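Long-range contacts in alpha-1,3-glucanase (Bacillus circulans, PDB 5ZRU), which probably hydrolyses alpha-1,3-glucosidic bonds of alpha-1,3-glucan, this chain being the catalytic unit of a larger, multidomain family 87 glycoside hydrolase: residues F356-S361 against A388-N394; M302-G306 against F323-D327. All coordinates share one frame; numbering follows the deposited sequence.

Interaction 1: residues F356-S361 against A388-N394; sequences FAQGTS and APAGVNN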
ATOM      1  N   PHE A 356      10.019   5.133  -5.493  1.00  8.38           N
ATOM      2  CA  PHE A 356      11.404   5.611  -5.555  1.00  8.21           C
ATOM      3  C   PHE A 356      11.671   6.083  -6.982  1.00 10.23           C
ATOM      4  O   PHE A 356      11.951   5.271  -7.864  1.00 10.58           O
ATOM      5  CB  PHE A 356      12.372   4.493  -5.179  1.00  9.22           C
ATOM      6  CG  PHE A 356      12.383   4.138  -3.710  1.00  9.75           C
ATOM      7  CD1 PHE A 356      11.870   5.008  -2.757  1.00  8.33           C
ATOM      8  CD2 PHE A 356      12.929   2.924  -3.284  1.00  9.78           C
ATOM      9  CE1 PHE A 356      11.897   4.671  -1.390  1.00  7.65           C
ATOM     10  CE2 PHE A 356      12.969   2.589  -1.926  1.00 10.26           C
ATOM     11  CZ  PHE A 356      12.453   3.473  -0.978  1.00  8.95           C
ATOM     12  N   ALA A 357      11.603   7.392  -7.221  1.00 10.30           N
ATOM     13  CA  ALA A 357      11.676   7.928  -8.579  1.00  9.75           C
ATOM     14  C   ALA A 357      12.889   8.844  -8.728  1.00  9.91           C
ATOM     15  O   ALA A 357      13.626   9.100  -7.773  1.00 10.05           O
ATOM     16  CB  ALA A 357      10.386   8.675  -8.936  1.00  9.98           C
ATOM     17  N   GLN A 358      13.102   9.332  -9.953  1.00 10.54           N
ATOM     18  CA  GLN A 358      14.079  10.406 -10.193  1.00  9.54           C
ATOM     19  C   GLN A 358      15.471  10.051  -9.675  1.00 11.60           C
ATOM     20  O   GLN A 358      16.163  10.888  -9.081  1.00 12.39           O
ATOM     21  CB  GLN A 358      13.599  11.718  -9.562  1.00 10.66           C
ATOM     22  CG  GLN A 358      12.515  12.411 -10.361  1.00 10.75           C
ATOM     23  CD  GLN A 358      13.046  12.877 -11.695  1.00 12.69           C
ATOM     24  OE1 GLN A 358      12.931  12.174 -12.703  1.00 13.29           O
ATOM     25  NE2 GLN A 358      13.650  14.061 -11.709  1.00 13.90           N
ATOM     26  N   GLY A 359      15.883   8.805  -9.885  1.00  9.71           N
ATOM     27  CA  GLY A 359      17.218   8.386  -9.528  1.00 12.89           C
ATOM     28  C   GLY A 359      17.435   8.031  -8.076  1.00 10.95           C
ATOM     29  O   GLY A 359      18.584   7.812  -7.678  1.00 11.19           O
ATOM     30  N   THR A 360      16.380   8.005  -7.266  1.00 11.26           N
ATOM     31  CA  THR A 360      16.475   7.457  -5.918  1.00 10.63           C
ATOM     32  C   THR A 360      17.206   6.124  -5.965  1.00  8.76           C
ATOM     33  O   THR A 360      16.856   5.243  -6.758  1.00 10.36           O
ATOM     34  CB  THR A 360      15.071   7.261  -5.338  1.00  7.51           C
ATOM     35  OG1 THR A 360      14.381   8.518  -5.292  1.00 10.64           O
ATOM     36  CG2 THR A 360      15.160   6.659  -3.944  1.00  8.81           C
ATOM     37  N   SER A 361      18.223   5.977  -5.114  1.00 10.57           N
ATOM     38  CA  SER A 361      19.139   4.844  -5.184  1.00 10.66           C
ATOM     39  C   SER A 361      19.466   4.326  -3.790  1.00 11.42           C
ATOM     40  O   SER A 361      19.332   5.034  -2.786  1.00 12.16           O
ATOM     41  CB  SER A 361      20.449   5.219  -5.903  1.00 10.20           C
ATOM     42  OG  SER A 361      20.203   5.547  -7.261  1.00 12.15           O
ATOM     43  N   ALA A 388      18.026  13.576 -14.026  1.00 16.18           N
ATOM     44  CA  ALA A 388      18.221  12.646 -12.926  1.00 15.49           C
ATOM     45  C   ALA A 388      18.970  11.412 -13.423  1.00 13.91           C
ATOM     46  O   ALA A 388      18.733  10.957 -14.549  1.00 15.83           O
ATOM     47  CB  ALA A 388      16.875  12.234 -12.327  1.00 12.95           C
ATOM     48  N   PRO A 389      19.867  10.844 -12.619  1.00 13.66           N
ATOM     49  CA  PRO A 389      20.531   9.599 -13.009  1.00 14.16           C
ATOM     50  C   PRO A 389      19.583   8.423 -12.870  1.00 12.52           C
ATOM     51  O   PRO A 389      18.518   8.516 -12.258  1.00 13.50           O
ATOM     52  CB  PRO A 389      21.679   9.497 -12.005  1.00 17.50           C
ATOM     53  CG  PRO A 389      21.073  10.071 -10.759  1.00 14.68           C
ATOM     54  CD  PRO A 389      20.250  11.250 -11.253  1.00 13.83           C
ATOM     55  N   ALA A 390      19.995   7.290 -13.424  1.00 13.49           N
ATOM     56  CA  ALA A 390      19.209   6.071 -13.268  1.00 13.99           C
ATOM     57  C   ALA A 390      19.219   5.601 -11.818  1.00 13.04           C
ATOM     58  O   ALA A 390      20.283   5.483 -11.199  1.00 12.70           O
ATOM     59  CB  ALA A 390      19.750   4.974 -14.182  1.00 18.60           C
ATOM     60  N   GLY A 391      18.033   5.318 -11.278  1.00  9.97           N
ATOM     61  CA  GLY A 391      17.958   4.753  -9.940  1.00 11.67           C
ATOM     62  C   GLY A 391      18.500   3.332  -9.922  1.00 11.44           C
ATOM     63  O   GLY A 391      18.208   2.523 -10.806  1.00 10.42           O
ATOM     64  N   VAL A 392      19.310   3.030  -8.898  1.00  9.60           N
ATOM     65  CA  VAL A 392      19.953   1.725  -8.771  1.00  9.35           C
ATOM     66  C   VAL A 392      19.869   1.202  -7.338  1.00 10.20           C
ATOM     67  O   VAL A 392      19.757   1.967  -6.379  1.00  9.05           O
ATOM     68  CB  VAL A 392      21.438   1.754  -9.210  1.00 11.96           C
ATOM     69  CG1 VAL A 392      21.567   2.148 -10.680  1.00 12.04           C
ATOM     70  CG2 VAL A 392      22.254   2.687  -8.311  1.00 11.81           C
ATOM     71  N   ASN A 393      19.917  -0.131  -7.216  1.00  8.98           N
ATOM     72  CA  ASN A 393      20.128  -0.831  -5.944  1.00  9.46           C
ATOM     73  C   ASN A 393      19.069  -0.500  -4.892  1.00 11.44           C
ATOM     74  O   ASN A 393      19.383  -0.321  -3.716  1.00  9.92           O
ATOM     75  CB  ASN A 393      21.527  -0.539  -5.389  1.00 10.00           C
ATOM     76  CG  ASN A 393      22.617  -0.778  -6.406  1.00 17.60           C
ATOM     77  OD1 ASN A 393      22.455  -1.588  -7.322  1.00 13.66           O
ATOM     78  ND2 ASN A 393      23.744  -0.068  -6.256  1.00 15.35           N
ATOM     79  N   ASN A 394      17.802  -0.440  -5.291  1.00 11.38           N
ATOM     80  CA  ASN A 394      16.740  -0.256  -4.310  1.00 11.61           C
ATOM     81  C   ASN A 394      16.200  -1.611  -3.854  1.00 10.99           C
ATOM     82  O   ASN A 394      16.276  -2.606  -4.577  1.00  9.69           O
ATOM     83  CB  ASN A 394      15.617   0.613  -4.882  1.00 10.15           C
ATOM     84  CG  ASN A 394      16.082   2.034  -5.161  1.00 10.39           C
ATOM     85  OD1 ASN A 394      16.774   2.638  -4.340  1.00 10.13           O
ATOM     86  ND2 ASN A 394      15.720   2.567  -6.321  1.00 10.12           N
TER
HETATM   87  O   HOH W   1      21.945   6.705  -9.272  1.00 28.36           O
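Asn-394 and Ser-361 join two consecutive parts of the right-handed parallel beta-helix of the catalytic unit, where the turn after strand 354-357 meets the loop leading into strand 395-397. The amide of Asn-394 reaches across with ND2, which gives Thr-360 O a nearly straight hydrogen bond of 2.9 Å (169° at the hydrogen). The acceptor lies in the amide plane, whereas the donor stands above the plane of the carbonyl. Beside this bond, Asn-394 CG rests 3.8 Å from CD2 of Phe-356, the ring and amide planes 57° apart. The other end of the amide, OD1, accepts from Ser-363 N, so both of its ends are engaged.

Three bonds grip the hydroxyl of Ser-361. Ser-361 OG lies beside its own backbone N (chi1 -65°), folded back to donate to Gly-359 O at 2.8 Å. Ser-361 OG also accepts from Val-392 N at 3.1 Å, and a water that donates to it also donates to Ala-390 O, bridging the segments. Gly-359 sits in the type I' turn from Ala-357 to Thr-360 with a positive phi, which favours glycine, and Gly-359 CA lies 3.0 Å from Pro-389 O.

Interaction 2: residues M302-G306 against F323-D327; sequences MDNFG and FWVGD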
ATOM      1  N   MET A 302       7.121  13.908   0.389  1.00  8.10           N
ATOM      2  CA  MET A 302       7.475  14.326  -0.965  1.00 11.81           C
ATOM      3  C   MET A 302       8.848  14.983  -1.012  1.00  9.29           C
ATOM      4  O   MET A 302       9.337  15.515  -0.014  1.00 11.27           O
ATOM      5  CB  MET A 302       6.467  15.343  -1.523  1.00 11.08           C
ATOM      6  CG  MET A 302       5.068  14.833  -1.686  1.00 18.71           C
ATOM      7  SD  MET A 302       3.949  16.184  -2.146  1.00 13.46           S
ATOM      8  CE  MET A 302       3.446  16.822  -0.536  1.00 12.16           C
ATOM      9  N   ASP A 303       9.451  14.928  -2.208  1.00 10.51           N
ATOM     10  CA  ASP A 303      10.576  15.752  -2.675  1.00 11.02           C
ATOM     11  C   ASP A 303      11.945  15.250  -2.204  1.00  9.46           C
ATOM     12  O   ASP A 303      12.323  14.132  -2.567  1.00 10.61           O
ATOM     13  CB  ASP A 303      10.315  17.218  -2.323  1.00  9.02           C
ATOM     14  CG  ASP A 303       9.084  17.744  -3.036  1.00 14.61           C
ATOM     15  OD1 ASP A 303       8.981  17.510  -4.264  1.00 13.80           O
ATOM     16  OD2 ASP A 303       8.212  18.353  -2.386  1.00 12.25           O
ATOM     17  N   ASN A 304      12.714  16.041  -1.434  1.00  9.32           N
ATOM     18  CA  ASN A 304      14.158  15.798  -1.254  1.00 10.11           C
ATOM     19  C   ASN A 304      14.453  15.128   0.090  1.00 10.91           C
ATOM     20  O   ASN A 304      14.436  15.782   1.135  1.00 11.49           O
ATOM     21  CB  ASN A 304      14.951  17.100  -1.362  1.00  9.13           C
ATOM     22  CG  ASN A 304      14.674  17.855  -2.640  1.00 11.13           C
ATOM     23  OD1 ASN A 304      14.313  19.031  -2.605  1.00 13.67           O
ATOM     24  ND2 ASN A 304      14.861  17.199  -3.774  1.00 10.46           N
ATOM     25  N   PHE A 305      14.801  13.844   0.059  1.00 11.09           N
ATOM     26  CA  PHE A 305      14.941  13.061   1.282  1.00 12.38           C
ATOM     27  C   PHE A 305      16.394  12.911   1.747  1.00 11.48           C
ATOM     28  O   PHE A 305      16.633  12.290   2.784  1.00 16.23           O
ATOM     29  CB  PHE A 305      14.317  11.669   1.096  1.00 10.01           C
ATOM     30  CG  PHE A 305      12.793  11.645   1.063  1.00  9.72           C
ATOM     31  CD1 PHE A 305      12.090  12.156  -0.018  1.00  9.07           C
ATOM     32  CD2 PHE A 305      12.074  11.051   2.099  1.00 10.20           C
ATOM     33  CE1 PHE A 305      10.693  12.107  -0.064  1.00  8.01           C
ATOM     34  CE2 PHE A 305      10.670  10.985   2.062  1.00  9.46           C
ATOM     35  CZ  PHE A 305       9.981  11.515   0.979  1.00 11.32           C
ATOM     36  N   GLY A 306      17.367  13.453   1.020  1.00 11.32           N
ATOM     37  CA  GLY A 306      18.733  13.469   1.534  1.00 12.01           C
ATOM     38  C   GLY A 306      19.447  12.124   1.472  1.00 15.23           C
ATOM     39  O   GLY A 306      19.138  11.261   0.646  1.00 14.94           O
ATOM     40  N   PHE A 323       4.390   7.754  -0.156  1.00  8.72           N
ATOM     41  CA  PHE A 323       5.685   8.394  -0.354  1.00  7.42           C
ATOM     42  C   PHE A 323       5.920   8.601  -1.842  1.00  7.94           C
ATOM     43  O   PHE A 323       5.737   7.669  -2.628  1.00 10.20           O
ATOM     44  CB  PHE A 323       6.851   7.516   0.164  1.00  7.22           C
ATOM     45  CG  PHE A 323       6.910   7.374   1.661  1.00 10.04           C
ATOM     46  CD1 PHE A 323       5.988   6.583   2.338  1.00  8.04           C
ATOM     47  CD2 PHE A 323       7.897   8.016   2.380  1.00  9.53           C
ATOM     48  CE1 PHE A 323       6.062   6.434   3.723  1.00  9.33           C
ATOM     49  CE2 PHE A 323       7.979   7.871   3.754  1.00  9.42           C
ATOM     50  CZ  PHE A 323       7.068   7.085   4.426  1.00  9.33           C
ATOM     51  N   TRP A 324       6.393   9.784  -2.229  1.00  8.74           N
ATOM     52  CA  TRP A 324       6.948   9.978  -3.572  1.00  8.97           C
ATOM     53  C   TRP A 324       8.348  10.570  -3.431  1.00  8.19           C
ATOM     54  O   TRP A 324       8.501  11.768  -3.175  1.00  9.77           O
ATOM     55  CB  TRP A 324       6.060  10.869  -4.438  1.00 11.09           C
ATOM     56  CG  TRP A 324       6.485  10.811  -5.872  1.00 11.81           C
ATOM     57  CD1 TRP A 324       7.484  11.534  -6.473  1.00 11.62           C
ATOM     58  CD2 TRP A 324       5.946   9.948  -6.880  1.00 12.14           C
ATOM     59  NE1 TRP A 324       7.587  11.171  -7.805  1.00 13.09           N
ATOM     60  CE2 TRP A 324       6.644  10.209  -8.076  1.00 14.37           C
ATOM     61  CE3 TRP A 324       4.920   8.988  -6.889  1.00 12.10           C
ATOM     62  CZ2 TRP A 324       6.359   9.532  -9.269  1.00 15.40           C
ATOM     63  CZ3 TRP A 324       4.639   8.323  -8.076  1.00 14.33           C
ATOM     64  CH2 TRP A 324       5.352   8.599  -9.246  1.00 12.18           C
ATOM     65  N   VAL A 325       9.369   9.729  -3.576  1.00  7.86           N
ATOM     66  CA  VAL A 325      10.750  10.142  -3.343  1.00  8.12           C
ATOM     67  C   VAL A 325      11.328  10.582  -4.681  1.00 10.93           C
ATOM     68  O   VAL A 325      11.501   9.766  -5.588  1.00  9.29           O
ATOM     69  CB  VAL A 325      11.572   9.010  -2.717  1.00  7.95           C
ATOM     70  CG1 VAL A 325      12.968   9.503  -2.316  1.00  8.67           C
ATOM     71  CG2 VAL A 325      10.830   8.480  -1.501  1.00 10.23           C
ATOM     72  N   GLY A 326      11.616  11.873  -4.811  1.00  9.90           N
ATOM     73  CA  GLY A 326      12.152  12.355  -6.069  1.00 10.86           C
ATOM     74  C   GLY A 326      12.242  13.860  -6.172  1.00 11.01           C
ATOM     75  O   GLY A 326      11.330  14.584  -5.760  1.00 13.10           O
ATOM     76  N   ASP A 327      13.351  14.332  -6.732  1.00 12.67           N
ATOM     77  CA  ASP A 327      13.600  15.756  -6.894  1.00 12.53           C
ATOM     78  C   ASP A 327      13.103  16.237  -8.246  1.00 12.68           C
ATOM     79  O   ASP A 327      13.471  15.671  -9.282  1.00 11.46           O
ATOM     80  CB  ASP A 327      15.086  16.068  -6.776  1.00 11.15           C
ATOM     81  CG  ASP A 327      15.382  17.513  -7.096  1.00 13.22           C
ATOM     82  OD1 ASP A 327      14.750  18.390  -6.463  1.00 15.90           O
ATOM     83  OD2 ASP A 327      16.224  17.766  -7.980  1.00 12.92           O
TER
HETATM   84  O   HOH W   2       8.727  14.284  -4.912  1.00 15.34           O
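A mixed backbone and side-chain contact, largely buried, forms where the corner at Asp-303, just ahead of strand 304-305, meets the end of the neighbouring strand 323-325 and the two residues that follow it. At Asp-303 the chain turns with positive phi, and both of its backbone polar atoms face the other segment. Asp-303 O takes Gly-326 N on a lone pair at 3.3 Å, and Asp-303 N makes a weak, long bond to Trp-324 O. A water that accepts from Asp-303 N at 2.9 Å sits beside Gly-326 O as well.

Past the corner, Phe-305 supplies the apolar packing. With CG beside its own backbone N (chi1 -73°), the ring lies across Val-325: Val-325 CG2 stands over one face, 4.0 Å from the centroid of the Phe-305 ring in a CH-pi contact, while Val-325 CG1 touches Phe-305 CD1 at 3.6 Å. Phe-323 meets CE2 of the Phe-305 ring with its own edge.

These are neighbouring turns of a parallel beta-helix, the fold of pectate lyase-like enzymes, and strand 323-325 also adjoins strand 354-357. Trp-324 directs its indole the other way, toward Lys-299, with which it forms a cation-pi pair; the nearest atoms of the Trp-324 side chain and a bound calcium ion are about 5 Å apart.

Asn-304 adds the polar side-chain bond: its ND2 donates to Asp-327 OD1 at 2.9 Å and 168°, and the oxygen is met from above its carboxylate plane. His-330 ND1 and Ala-329 N also bond to Asp-327 OD1, and Arg-272 NH1 bonds to Asn-304 OD1. With Asn-304 replaced by an alanine, Asp-327 OD1 would probably lose this donor and Arg-272 its amide partner.

Overall arrangement
From the N terminus, the chain first passes 302-306 and, after 16 intervening residues, returns at 323-327 to close interaction 2. Interaction 1 opens later, at 356-361, and closes at 388-394 after 26 more residues. The two loops therefore run in series, neither enclosing nor crossing the other, and their centres lie 11 Å apart. Strands 323-325 and 354-357, neighbours in the beta-helix, connect them: Ala-357 N probably donates to Val-325 O at 2.9 Å. Beyond the strands, Gln-358 NE2 meets Asp-327 O as a second tie. Successive coils are thus tied together both through strands and through the loops that leave them.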